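Local coordinates for putative adhesin (Komagataella phaffii, PDB 5FX8), which may take part in cell-cell interaction by binding other proteins, and is represented here by its N-terminal part with two cohesin-like domains, at residues C[1-6]-C[44-49]; C[156-161]-C[301-306]; C[179-184]-C[280-285]. All blocks are in the same frame, centred on the assembly; numbering follows the deposited sequence.

Contact 1: C[1-6]-C[44-49]; sequences AFPISD and ATIEVS
The amide of I4 donates to A1 O at 2.7 Å and closes a tight turn at the chain start; both residues lie against I46 of strand 45-49. The peptide before P3 is cis, and F2 and P3 have the backbone angles of a type VIa turn, with P3 CB lying over the centre of the F2 ring. The side-chain contacts across the two segments are all apolar. I46 carries its CG1 beside the backbone N (chi1 -51°) with CD1 extended beyond it, which brings I46 CD1 within 3.6 Å of P3 CD. Its other branch, CG2, runs past I4, whose CD1 stands 3.9 Å from it. The same I4 CD1 meets V48 CG2 tip to tip at 3.7 Å. For their backbone bonds the segments turn elsewhere: P3 and S5 pair with S32 and V30, I46 with F92, while F29 and F31 line the same interior. The two strands therefore face each other through side chains in the buried core of the first cohesin-like domain. Methyl and methylene contacts exclude water but impose little direction, and the relative position of the strands is probably set largely by their hydrogen-bonded neighbours.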
# COMPACT_ATOMS: atom_id res chain seq x y z
N ALA C 1 9.76 -25.09 -80.73
CA ALA C 1 8.79 -24.76 -79.69
C ALA C 1 7.72 -23.89 -80.28
O ALA C 1 6.63 -23.80 -79.72
CB ALA C 1 9.46 -24.06 -78.50
N PHE C 2 8.03 -23.24 -81.40
CA PHE C 2 7.05 -22.43 -82.12
C PHE C 2 5.76 -23.21 -82.31
O PHE C 2 5.78 -24.39 -82.65
CB PHE C 2 7.61 -21.99 -83.47
CG PHE C 2 6.67 -21.15 -84.27
CD1 PHE C 2 5.71 -21.74 -85.08
CD2 PHE C 2 6.76 -19.79 -84.25
CE1 PHE C 2 4.85 -20.97 -85.81
CE2 PHE C 2 5.91 -19.02 -84.99
CZ PHE C 2 4.96 -19.60 -85.77
N PRO C 3 4.62 -22.56 -82.09
CA PRO C 3 4.46 -21.14 -81.77
C PRO C 3 4.50 -20.77 -80.28
O PRO C 3 3.95 -19.75 -79.89
CB PRO C 3 3.08 -20.85 -82.35
CG PRO C 3 2.35 -22.12 -82.15
CD PRO C 3 3.33 -23.21 -82.36
N ILE C 4 5.14 -21.57 -79.43
CA ILE C 4 5.31 -21.14 -78.05
C ILE C 4 6.38 -20.07 -78.01
O ILE C 4 7.52 -20.31 -78.43
CB ILE C 4 5.68 -22.31 -77.15
CG1 ILE C 4 4.51 -23.27 -77.02
CG2 ILE C 4 6.15 -21.80 -75.80
CD1 ILE C 4 4.82 -24.42 -76.14
N SER C 5 6.03 -18.88 -77.52
CA SER C 5 6.99 -17.78 -77.41
C SER C 5 7.57 -17.60 -76.02
O SER C 5 8.61 -16.94 -75.88
CB SER C 5 6.34 -16.45 -77.83
OG SER C 5 5.13 -16.21 -77.13
N ASP C 6 6.92 -18.15 -75.01
CA ASP C 6 7.32 -17.93 -73.63
C ASP C 6 6.56 -18.89 -72.74
O ASP C 6 5.46 -19.34 -73.08
CB ASP C 6 7.04 -16.50 -73.20
CG ASP C 6 7.90 -16.11 -72.07
OD1 ASP C 6 8.82 -16.90 -71.77
OD2 ASP C 6 7.69 -15.02 -71.52
N ALA C 44 -0.97 -31.51 -85.44
CA ALA C 44 0.35 -31.20 -84.91
C ALA C 44 0.35 -31.19 -83.39
O ALA C 44 -0.61 -30.76 -82.75
CB ALA C 44 0.83 -29.84 -85.42
N THR C 45 1.45 -31.65 -82.82
CA THR C 45 1.57 -31.78 -81.39
C THR C 45 2.79 -30.99 -80.93
O THR C 45 3.78 -30.88 -81.66
CB THR C 45 1.70 -33.23 -80.99
OG1 THR C 45 2.79 -33.80 -81.73
CG2 THR C 45 0.41 -33.99 -81.32
N ILE C 46 2.68 -30.41 -79.75
CA ILE C 46 3.77 -29.69 -79.12
C ILE C 46 3.95 -30.27 -77.74
O ILE C 46 3.05 -30.19 -76.90
CB ILE C 46 3.48 -28.18 -79.03
CG1 ILE C 46 3.05 -27.66 -80.40
CG2 ILE C 46 4.70 -27.46 -78.55
CD1 ILE C 46 2.84 -26.19 -80.44
N GLU C 47 5.10 -30.88 -77.50
CA GLU C 47 5.40 -31.52 -76.24
C GLU C 47 6.26 -30.61 -75.38
O GLU C 47 7.30 -30.13 -75.83
CB GLU C 47 6.08 -32.85 -76.48
CG GLU C 47 5.17 -33.83 -77.12
CD GLU C 47 5.70 -35.22 -77.04
OE1 GLU C 47 6.94 -35.36 -77.04
OE2 GLU C 47 4.90 -36.17 -76.94
N VAL C 48 5.81 -30.36 -74.14
CA VAL C 48 6.53 -29.52 -73.18
C VAL C 48 6.65 -30.29 -71.88
O VAL C 48 5.64 -30.73 -71.32
CB VAL C 48 5.86 -28.17 -72.90
CG1 VAL C 48 6.78 -27.32 -72.07
CG2 VAL C 48 5.52 -27.44 -74.15
N SER C 49 7.86 -30.45 -71.38
CA SER C 49 8.04 -31.18 -70.14
C SER C 49 7.84 -30.22 -68.98
O SER C 49 8.20 -29.05 -69.05
CB SER C 49 9.42 -31.81 -70.08
OG SER C 49 10.40 -30.80 -70.04

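Contact 2: C[156-161]-C[301-306]; sequences SNAVTG and EPFYRA
F303 reaches from its strand toward S156 and A158, and the larger apolar part of the contact lies along its ring. At the root, F303 CB has S156 OG as its nearest neighbour across the gap, 4.3 Å away. The ring carbon CG is anti to the backbone N (chi1 175°), which carries the ring toward S156 and A158. F303 CD1 comes first, meeting S156 CB at 3.6 Å from an oblique direction. F303 CE1 then passes the backbone, with A158 N 4.0 Å away. F303 CZ, at the tip, has A158 CB 3.8 Å off, the methyl sitting at the ring edge and in the ring plane. Strands 153-158 and 294-304 are the outermost strands of two different five-stranded antiparallel sheets, so this phenylalanine bridges the margin of the cohesin-like β-sandwich, between layers that do not pair here: N157 bonds by its backbone to E164, F303 to V276. V163 and W165 of the neighbouring strand also touch the F303 ring, and K154 NZ bonds to E301 O close by. Two residues on, R305 comes alongside the end of the other segment. Its chain bends at chi3 (106°), bringing R305 NH2 to 3.8 Å from G161 O, which approaches the guanidinium obliquely and too far off for a hydrogen bond. The firmer grip is on NH1, bonded to the carbonyl oxygens of V273 and A270, and the same arginine makes a cation-pi contact with Y59.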
# COMPACT_ATOMS: atom_id res chain seq x y z
N SER C 156 -4.28 -21.41 -46.18
CA SER C 156 -5.23 -22.48 -46.48
C SER C 156 -4.54 -23.82 -46.37
O SER C 156 -3.36 -23.95 -46.70
CB SER C 156 -5.81 -22.39 -47.90
OG SER C 156 -6.37 -21.13 -48.24
N ASN C 157 -5.27 -24.85 -45.96
CA ASN C 157 -4.73 -26.20 -45.99
C ASN C 157 -5.86 -27.14 -46.33
O ASN C 157 -6.84 -27.23 -45.59
CB ASN C 157 -4.09 -26.60 -44.67
CG ASN C 157 -2.83 -25.82 -44.34
OD1 ASN C 157 -1.75 -26.10 -44.88
ND2 ASN C 157 -2.95 -24.85 -43.43
N ALA C 158 -5.75 -27.85 -47.44
CA ALA C 158 -6.77 -28.83 -47.75
C ALA C 158 -6.71 -29.97 -46.75
O ALA C 158 -5.63 -30.49 -46.47
CB ALA C 158 -6.59 -29.36 -49.17
N VAL C 159 -7.85 -30.36 -46.20
CA VAL C 159 -7.93 -31.55 -45.37
C VAL C 159 -9.12 -32.39 -45.84
O VAL C 159 -9.89 -31.99 -46.71
CB VAL C 159 -8.02 -31.21 -43.87
CG1 VAL C 159 -6.85 -30.33 -43.48
CG2 VAL C 159 -9.32 -30.48 -43.55
N THR C 160 -9.25 -33.57 -45.26
CA THR C 160 -10.39 -34.46 -45.49
C THR C 160 -11.71 -33.85 -45.01
O THR C 160 -12.23 -34.17 -43.95
CB THR C 160 -10.12 -35.75 -44.75
OG1 THR C 160 -8.80 -36.20 -45.06
CG2 THR C 160 -11.14 -36.79 -45.14
N GLY C 161 -12.29 -32.98 -45.83
CA GLY C 161 -13.42 -32.22 -45.33
C GLY C 161 -13.97 -31.11 -46.18
O GLY C 161 -15.08 -31.22 -46.65
N GLU C 301 -8.19 -13.99 -49.66
CA GLU C 301 -7.70 -15.05 -50.53
C GLU C 301 -8.67 -16.25 -50.53
O GLU C 301 -9.01 -16.75 -49.45
CB GLU C 301 -6.31 -15.50 -50.09
CG GLU C 301 -5.53 -16.27 -51.16
CD GLU C 301 -4.40 -17.12 -50.57
OE1 GLU C 301 -4.20 -17.07 -49.33
OE2 GLU C 301 -3.71 -17.83 -51.35
N PRO C 302 -9.14 -16.70 -51.71
CA PRO C 302 -10.02 -17.88 -51.79
C PRO C 302 -9.30 -19.19 -51.54
O PRO C 302 -8.08 -19.22 -51.41
CB PRO C 302 -10.53 -17.85 -53.23
CG PRO C 302 -10.23 -16.55 -53.73
CD PRO C 302 -9.03 -16.03 -53.00
N PHE C 303 -10.07 -20.27 -51.49
CA PHE C 303 -9.54 -21.62 -51.40
C PHE C 303 -9.91 -22.40 -52.65
O PHE C 303 -11.02 -22.27 -53.18
CB PHE C 303 -10.06 -22.34 -50.18
CG PHE C 303 -9.65 -23.78 -50.10
CD1 PHE C 303 -8.36 -24.12 -49.83
CD2 PHE C 303 -10.58 -24.78 -50.25
CE1 PHE C 303 -7.99 -25.43 -49.73
CE2 PHE C 303 -10.21 -26.09 -50.15
CZ PHE C 303 -8.92 -26.42 -49.89
N TYR C 304 -8.96 -23.20 -53.13
CA TYR C 304 -9.10 -23.94 -54.37
C TYR C 304 -8.74 -25.39 -54.10
O TYR C 304 -7.79 -25.68 -53.36
CB TYR C 304 -8.22 -23.37 -55.46
CG TYR C 304 -8.58 -21.98 -55.92
CD1 TYR C 304 -9.77 -21.74 -56.60
CD2 TYR C 304 -7.71 -20.92 -55.72
CE1 TYR C 304 -10.09 -20.49 -57.04
CE2 TYR C 304 -8.03 -19.66 -56.16
CZ TYR C 304 -9.22 -19.46 -56.82
OH TYR C 304 -9.57 -18.22 -57.28
N ARG C 305 -9.51 -26.30 -54.67
CA ARG C 305 -9.24 -27.70 -54.43
C ARG C 305 -8.49 -28.38 -55.56
O ARG C 305 -7.88 -29.43 -55.33
CB ARG C 305 -10.55 -28.44 -54.15
CG ARG C 305 -11.20 -27.97 -52.87
CD ARG C 305 -12.49 -28.67 -52.60
NE ARG C 305 -12.37 -29.64 -51.52
CZ ARG C 305 -13.40 -30.26 -50.98
NH1 ARG C 305 -14.62 -30.00 -51.41
NH2 ARG C 305 -13.21 -31.14 -50.00
N ALA C 306 -8.48 -27.82 -56.76
CA ALA C 306 -7.89 -28.52 -57.89
C ALA C 306 -7.12 -27.55 -58.77
O ALA C 306 -7.31 -26.34 -58.70
CB ALA C 306 -8.97 -29.24 -58.70

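Contact 3: C[179-184]-C[280-285]; sequences IDISTV and VNVDLT
D180 and D283 exchange backbone bonds: D180 N to D283 O at 3.0 Å and D283 N to D180 O at 2.9 Å, the first with an N-H...O angle of 167°. S182 and N281 form the next hydrogen-bonded pair, N281 N to S182 O being the more bent at 147°. A water bridges one end of the ladder, donating to D180 OD2 at 2.6 Å and D283 O at 3.0 Å while accepting from T285 OG1. The side chains of D180 and D283 cross at about a right angle, their carboxylate planes 47° apart, on the face they share with S182 and N281; OD2 of D180 stays 5.3 Å from OD1 of D283, and S296 OG takes up D283 OD2, probably easing the like charges. The other face is mainly apolar. I179 and L284 lie side by side, CG1 to CD2 at 4.0 Å, and I181 splits its branches between two valines: CG2, anti to the backbone N, touches V280 CG1, and CG1 touches V282 CG2 at 4.1 Å. T183 CG2 meets V280 CG2 at 3.5 Å. I169 and V167 of the opposing sheet close over this row. Strand 176-186 is the middle one of five, and such a pair, polar on one face and packed on a second sheet by the other, fits a layer of a β-sandwich, here the second cohesin-like domain.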
# COMPACT_ATOMS: atom_id res chain seq x y z
N ILE C 179 -6.85 -8.07 -30.17
CA ILE C 179 -6.98 -8.68 -31.47
C ILE C 179 -8.44 -9.04 -31.70
O ILE C 179 -9.02 -9.79 -30.91
CB ILE C 179 -6.11 -9.94 -31.60
CG1 ILE C 179 -4.65 -9.58 -31.36
CG2 ILE C 179 -6.32 -10.54 -32.96
CD1 ILE C 179 -3.70 -10.74 -31.45
N ASP C 180 -9.01 -8.53 -32.78
CA ASP C 180 -10.36 -8.84 -33.22
C ASP C 180 -10.34 -9.55 -34.57
O ASP C 180 -9.72 -9.07 -35.51
CB ASP C 180 -11.18 -7.57 -33.34
CG ASP C 180 -11.16 -6.77 -32.08
OD1 ASP C 180 -11.43 -7.37 -31.02
OD2 ASP C 180 -10.87 -5.56 -32.14
N ILE C 181 -11.04 -10.67 -34.67
CA ILE C 181 -11.07 -11.48 -35.88
C ILE C 181 -12.51 -11.83 -36.22
O ILE C 181 -13.29 -12.20 -35.34
CB ILE C 181 -10.22 -12.75 -35.70
CG1 ILE C 181 -8.76 -12.39 -35.48
CG2 ILE C 181 -10.30 -13.63 -36.90
CD1 ILE C 181 -8.02 -13.41 -34.71
N SER C 182 -12.86 -11.72 -37.49
CA SER C 182 -14.11 -12.28 -37.99
C SER C 182 -13.89 -12.88 -39.37
O SER C 182 -13.17 -12.31 -40.19
CB SER C 182 -15.20 -11.24 -38.05
OG SER C 182 -14.82 -10.24 -38.96
N THR C 183 -14.51 -14.03 -39.62
CA THR C 183 -14.45 -14.73 -40.90
C THR C 183 -15.86 -14.91 -41.43
O THR C 183 -16.77 -15.25 -40.68
CB THR C 183 -13.83 -16.13 -40.76
OG1 THR C 183 -12.76 -16.10 -39.82
CG2 THR C 183 -13.27 -16.62 -42.08
N VAL C 184 -16.05 -14.70 -42.74
CA VAL C 184 -17.26 -15.13 -43.43
C VAL C 184 -16.86 -15.96 -44.65
O VAL C 184 -15.89 -15.65 -45.34
CB VAL C 184 -18.13 -13.93 -43.83
CG1 VAL C 184 -18.29 -13.04 -42.72
CG2 VAL C 184 -17.56 -13.19 -44.96
N VAL C 280 -11.27 -12.67 -44.03
CA VAL C 280 -10.92 -12.57 -42.63
C VAL C 280 -10.56 -11.12 -42.37
O VAL C 280 -9.55 -10.64 -42.87
CB VAL C 280 -9.77 -13.48 -42.24
CG1 VAL C 280 -9.34 -13.16 -40.85
CG2 VAL C 280 -10.19 -14.89 -42.30
N ASN C 281 -11.37 -10.44 -41.58
CA ASN C 281 -11.03 -9.10 -41.12
C ASN C 281 -10.31 -9.21 -39.79
O ASN C 281 -10.78 -9.88 -38.87
CB ASN C 281 -12.29 -8.26 -40.97
CG ASN C 281 -13.17 -8.34 -42.18
OD1 ASN C 281 -13.95 -9.28 -42.35
ND2 ASN C 281 -13.05 -7.35 -43.05
N VAL C 282 -9.15 -8.57 -39.69
CA VAL C 282 -8.35 -8.57 -38.47
C VAL C 282 -8.11 -7.13 -38.07
O VAL C 282 -7.56 -6.36 -38.86
CB VAL C 282 -7.03 -9.32 -38.66
CG1 VAL C 282 -6.15 -9.13 -37.45
CG2 VAL C 282 -7.29 -10.77 -38.90
N ASP C 283 -8.54 -6.76 -36.87
CA ASP C 283 -8.31 -5.42 -36.35
C ASP C 283 -7.35 -5.52 -35.17
O ASP C 283 -7.62 -6.26 -34.22
CB ASP C 283 -9.62 -4.77 -35.92
CG ASP C 283 -10.59 -4.66 -37.06
OD1 ASP C 283 -11.23 -5.68 -37.41
OD2 ASP C 283 -10.70 -3.55 -37.61
N LEU C 284 -6.24 -4.81 -35.24
CA LEU C 284 -5.24 -4.86 -34.19
C LEU C 284 -5.29 -3.56 -33.42
O LEU C 284 -5.33 -2.48 -34.01
CB LEU C 284 -3.84 -5.05 -34.77
CG LEU C 284 -3.56 -6.32 -35.55
CD1 LEU C 284 -2.14 -6.26 -35.95
CD2 LEU C 284 -3.77 -7.52 -34.69
N THR C 285 -5.30 -3.66 -32.10
CA THR C 285 -5.17 -2.50 -31.24
C THR C 285 -3.75 -2.46 -30.69
O THR C 285 -3.25 -3.46 -30.17
CB THR C 285 -6.18 -2.53 -30.11
OG1 THR C 285 -7.48 -2.34 -30.65
CG2 THR C 285 -5.88 -1.43 -29.12
O HOH W 1 -8.42 -4.88 -31.68

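Contacts 2 and 3 share a sheet of the second cohesin-like domain, where strands 275-286 and 294-304 are neighbours; contact 1 belongs to the first, its centre 47 Å from that of contact 3. Only contact 3 joins hydrogen-bonded neighbours within a sheet; it too is buried, its apolar side chains turned to the opposing sheet and its polar face partly exposed. Contacts 1 and 2 instead bring together strands paired elsewhere: contact 1 is a buried meeting of aliphatic side chains, whereas contact 2, at the surface, relies on an aromatic ring and an arginine whose partners lie mostly beyond it. In the chain, contact 3 falls between the two segments of contact 2.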